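PDB 4J8P: flavodoxin from Bacteroides uniformis, which binds flavin mononucleotide in a flavodoxin-like fold and probably takes part in electron transfer. Local coordinates for residues A[80-85]-A[111-116]. Numbering follows the deposited sequence. Where two conformers were deposited one is given.
Sequences YDTIYI and TVIPFA
Asp81 and Thr111 open a parallel ladder between 82-85 and 111-116, whose axes come within 4.6 Å and are turned 19° against each other, the twist of neighbouring parallel strands. Thr111 N donates to Asp81 O, Ile83 N to Thr111 O, Ile113 N to Ile83 O, Ile85 N to Ile113 O, and Phe115 N to Ile85 O, each at 2.8 to 2.9 Å. Pro114 stands where its N does not face 80-85, so its missing N-H costs this ladder nothing, and its CA still lies 3.2 Å from Ile85 O. At the start of the ladder, Thr82 OG1 donates to Asp81 OD1 from above the carboxylate plane.

The two strands are adjacent members of the five-stranded parallel sheet of the flavodoxin fold, joined through helix 96-102 as a beta-alpha-beta crossover; the other edge of 82-85 pairs with strand 7-12.

On the face carrying Thr82, Tyr84 and Ile113, the Tyr84 and Ile113 side chains run side by side. Ile113 CD1 sits over one ring face, 4.0 Å from the centroid of the Tyr84 ring, a CH-pi contact displaced toward the hydroxyl end. With CG1 anti to the carbonyl carbon (chi1 -56°) and CD1 extended beyond it (chi2 162°), the methyl is carried out along the ring. The broad tyrosine also reaches Val26, Val30 and Ile157 of the covering helices; an alanine here would probably deprive Ile113 CD1 of its aromatic platform and open a gap beneath these helices. Phe115 turns its ring edge to Tyr84, CE1 lying 3.8 Å from Tyr84 CB. On the reverse face, beta-branched Ile85 and Val112, which favour extended backbone and fill a buried face, meet CD1 to CG1 at 3.6 Å.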
ATOM      1  N   TYR A  80     -13.072   9.392  -5.933  1.00 27.87           N
ATOM      2  CA  TYR A  80     -12.415   8.261  -6.579  1.00 25.58           C
ATOM      3  C   TYR A  80     -13.296   7.032  -6.715  1.00 30.14           C
ATOM      4  O   TYR A  80     -13.966   6.651  -5.752  1.00 30.46           O
ATOM      5  CB  TYR A  80     -11.173   7.869  -5.763  1.00 24.38           C
ATOM      6  CG  TYR A  80     -10.242   9.025  -5.480  1.00 24.72           C
ATOM      7  CD1 TYR A  80      -9.477   9.592  -6.496  1.00 26.85           C
ATOM      8  CD2 TYR A  80     -10.147   9.571  -4.206  1.00 27.21           C
ATOM      9  CE1 TYR A  80      -8.642  10.676  -6.249  1.00 24.85           C
ATOM     10  CE2 TYR A  80      -9.282  10.629  -3.937  1.00 27.53           C
ATOM     11  CZ  TYR A  80      -8.544  11.190  -4.968  1.00 31.67           C
ATOM     12  OH  TYR A  80      -7.654  12.202  -4.716  1.00 29.87           O
ATOM     13  N   ASP A  81     -13.225   6.349  -7.869  1.00 26.04           N
ATOM     14  CA  ASP A  81     -13.912   5.070  -8.030  1.00 26.85           C
ATOM     15  C   ASP A  81     -12.866   3.940  -8.040  1.00 27.53           C
ATOM     16  O   ASP A  81     -13.235   2.773  -7.957  1.00 27.57           O
ATOM     17  CB  ASP A  81     -14.816   5.026  -9.282  1.00 30.26           C
ATOM     18  CG  ASP A  81     -14.159   4.981 -10.656  1.00 43.86           C
ATOM     19  OD1 ASP A  81     -12.921   4.862 -10.726  1.00 43.05           O
ATOM     20  OD2 ASP A  81     -14.897   5.054 -11.672  1.00 53.06           O
ATOM     21  N   THR A  82     -11.557   4.304  -8.159  1.00 23.32           N
ATOM     22  CA  THR A  82     -10.464   3.338  -8.229  1.00 20.47           C
ATOM     23  C   THR A  82      -9.342   3.792  -7.343  1.00 21.22           C
ATOM     24  O   THR A  82      -8.910   4.947  -7.462  1.00 21.35           O
ATOM     25  CB  THR A  82      -9.955   3.169  -9.687  1.00 23.94           C
ATOM     26  OG1 THR A  82     -11.049   2.802 -10.529  1.00 26.55           O
ATOM     27  CG2 THR A  82      -8.884   2.066  -9.818  1.00 24.25           C
ATOM     28  N   ILE A  83      -8.857   2.904  -6.467  1.00 18.66           N
ATOM     29  CA  ILE A  83      -7.762   3.245  -5.572  1.00 17.68           C
ATOM     30  C   ILE A  83      -6.709   2.167  -5.622  1.00 18.90           C
ATOM     31  O   ILE A  83      -6.996   1.009  -5.302  1.00 19.44           O
ATOM     32  CB  ILE A  83      -8.236   3.459  -4.111  1.00 19.27           C
ATOM     33  CG1 ILE A  83      -9.335   4.580  -4.057  1.00 20.16           C
ATOM     34  CG2 ILE A  83      -7.003   3.776  -3.188  1.00 19.23           C
ATOM     35  CD1 ILE A  83      -9.878   4.866  -2.688  1.00 25.38           C
ATOM     36  N   TYR A  84      -5.503   2.547  -6.026  1.00 16.04           N
ATOM     37  CA  TYR A  84      -4.359   1.625  -5.951  1.00 15.08           C
ATOM     38  C   TYR A  84      -3.708   1.833  -4.588  1.00 17.15           C
ATOM     39  O   TYR A  84      -3.626   2.984  -4.132  1.00 15.73           O
ATOM     40  CB  TYR A  84      -3.339   1.931  -7.036  1.00 16.50           C
ATOM     41  CG  TYR A  84      -3.777   1.587  -8.427  1.00 16.65           C
ATOM     42  CD1 TYR A  84      -4.655   2.409  -9.123  1.00 18.54           C
ATOM     43  CD2 TYR A  84      -3.297   0.438  -9.065  1.00 17.34           C
ATOM     44  CE1 TYR A  84      -5.082   2.079 -10.414  1.00 18.84           C
ATOM     45  CE2 TYR A  84      -3.691   0.117 -10.364  1.00 19.06           C
ATOM     46  CZ  TYR A  84      -4.582   0.944 -11.031  1.00 20.46           C
ATOM     47  OH  TYR A  84      -4.999   0.631 -12.308  1.00 24.47           O
ATOM     48  N   ILE A  85      -3.285   0.739  -3.897  1.00 14.91           N
ATOM     49  CA  ILE A  85      -2.631   0.870  -2.588  1.00 14.39           C
ATOM     50  C   ILE A  85      -1.326   0.142  -2.680  1.00 16.59           C
ATOM     51  O   ILE A  85      -1.322  -1.078  -2.883  1.00 15.99           O
ATOM     52  CB  ILE A  85      -3.512   0.320  -1.435  1.00 15.36           C
ATOM     53  CG1 ILE A  85      -4.867   1.062  -1.397  1.00 15.77           C
ATOM     54  CG2 ILE A  85      -2.744   0.465  -0.088  1.00 15.85           C
ATOM     55  CD1 ILE A  85      -5.769   0.566  -0.273  1.00 18.72           C
ATOM     56  N   THR A 111     -13.074   0.201  -6.605  1.00 23.32           N
ATOM     57  CA  THR A 111     -12.195  -0.911  -6.926  0.50 21.93           C
ATOM     58  C   THR A 111     -10.867  -0.590  -6.288  1.00 24.78           C
ATOM     59  O   THR A 111     -10.370   0.536  -6.424  1.00 25.56           O
ATOM     60  CB  THR A 111     -12.115  -1.143  -8.419  0.50 21.43           C
ATOM     61  OG1 THR A 111     -13.340  -1.763  -8.833  0.50 18.46           O
ATOM     62  CG2 THR A 111     -10.918  -2.008  -8.816  0.50 18.87           C
ATOM     63  N   VAL A 112     -10.337  -1.531  -5.530  1.00 20.53           N
ATOM     64  CA  VAL A 112      -9.091  -1.334  -4.796  1.00 17.95           C
ATOM     65  C   VAL A 112      -8.078  -2.368  -5.240  1.00 18.56           C
ATOM     66  O   VAL A 112      -8.357  -3.573  -5.217  1.00 18.30           O
ATOM     67  CB  VAL A 112      -9.336  -1.381  -3.280  1.00 21.47           C
ATOM     68  CG1 VAL A 112      -8.027  -1.166  -2.525  1.00 21.59           C
ATOM     69  CG2 VAL A 112     -10.390  -0.336  -2.883  1.00 21.15           C
ATOM     70  N   ILE A 113      -6.904  -1.894  -5.670  1.00 17.05           N
ATOM     71  CA  ILE A 113      -5.892  -2.734  -6.284  1.00 15.65           C
ATOM     72  C   ILE A 113      -4.585  -2.630  -5.521  1.00 19.27           C
ATOM     73  O   ILE A 113      -3.984  -1.557  -5.521  1.00 17.38           O
ATOM     74  CB  ILE A 113      -5.683  -2.305  -7.757  1.00 17.88           C
ATOM     75  CG1 ILE A 113      -7.009  -2.343  -8.548  1.00 18.06           C
ATOM     76  CG2 ILE A 113      -4.585  -3.197  -8.418  1.00 18.52           C
ATOM     77  CD1 ILE A 113      -7.003  -1.550  -9.870  1.00 20.55           C
ATOM     78  N   PRO A 114      -4.147  -3.697  -4.845  1.00 16.04           N
ATOM     79  CA  PRO A 114      -2.871  -3.618  -4.129  1.00 15.85           C
ATOM     80  C   PRO A 114      -1.674  -3.847  -5.045  1.00 18.45           C
ATOM     81  O   PRO A 114      -1.719  -4.662  -5.975  1.00 17.66           O
ATOM     82  CB  PRO A 114      -2.970  -4.732  -3.082  1.00 15.88           C
ATOM     83  CG  PRO A 114      -3.884  -5.800  -3.743  1.00 19.79           C
ATOM     84  CD  PRO A 114      -4.767  -5.047  -4.749  1.00 16.93           C
ATOM     85  N   PHE A 115      -0.582  -3.119  -4.789  1.00 16.22           N
ATOM     86  CA  PHE A 115       0.679  -3.403  -5.498  1.00 15.43           C
ATOM     87  C   PHE A 115       1.812  -3.320  -4.466  1.00 17.42           C
ATOM     88  O   PHE A 115       1.628  -2.728  -3.385  1.00 15.56           O
ATOM     89  CB  PHE A 115       0.906  -2.492  -6.721  1.00 16.33           C
ATOM     90  CG  PHE A 115       1.120  -1.031  -6.405  1.00 16.30           C
ATOM     91  CD1 PHE A 115       0.039  -0.182  -6.223  1.00 16.45           C
ATOM     92  CD2 PHE A 115       2.405  -0.496  -6.339  1.00 17.46           C
ATOM     93  CE1 PHE A 115       0.233   1.169  -5.943  1.00 16.09           C
ATOM     94  CE2 PHE A 115       2.603   0.866  -6.061  1.00 18.46           C
ATOM     95  CZ  PHE A 115       1.519   1.694  -5.887  1.00 16.52           C
ATOM     96  N   ALA A 116       2.937  -3.959  -4.763  1.00 15.29           N
ATOM     97  CA  ALA A 116       3.993  -4.007  -3.762  1.00 16.84           C
ATOM     98  C   ALA A 116       5.369  -4.117  -4.362  1.00 18.31           C
ATOM     99  O   ALA A 116       5.531  -4.349  -5.567  1.00 17.89           O
ATOM    100  CB  ALA A 116       3.747  -5.228  -2.848  1.00 17.80           C
TER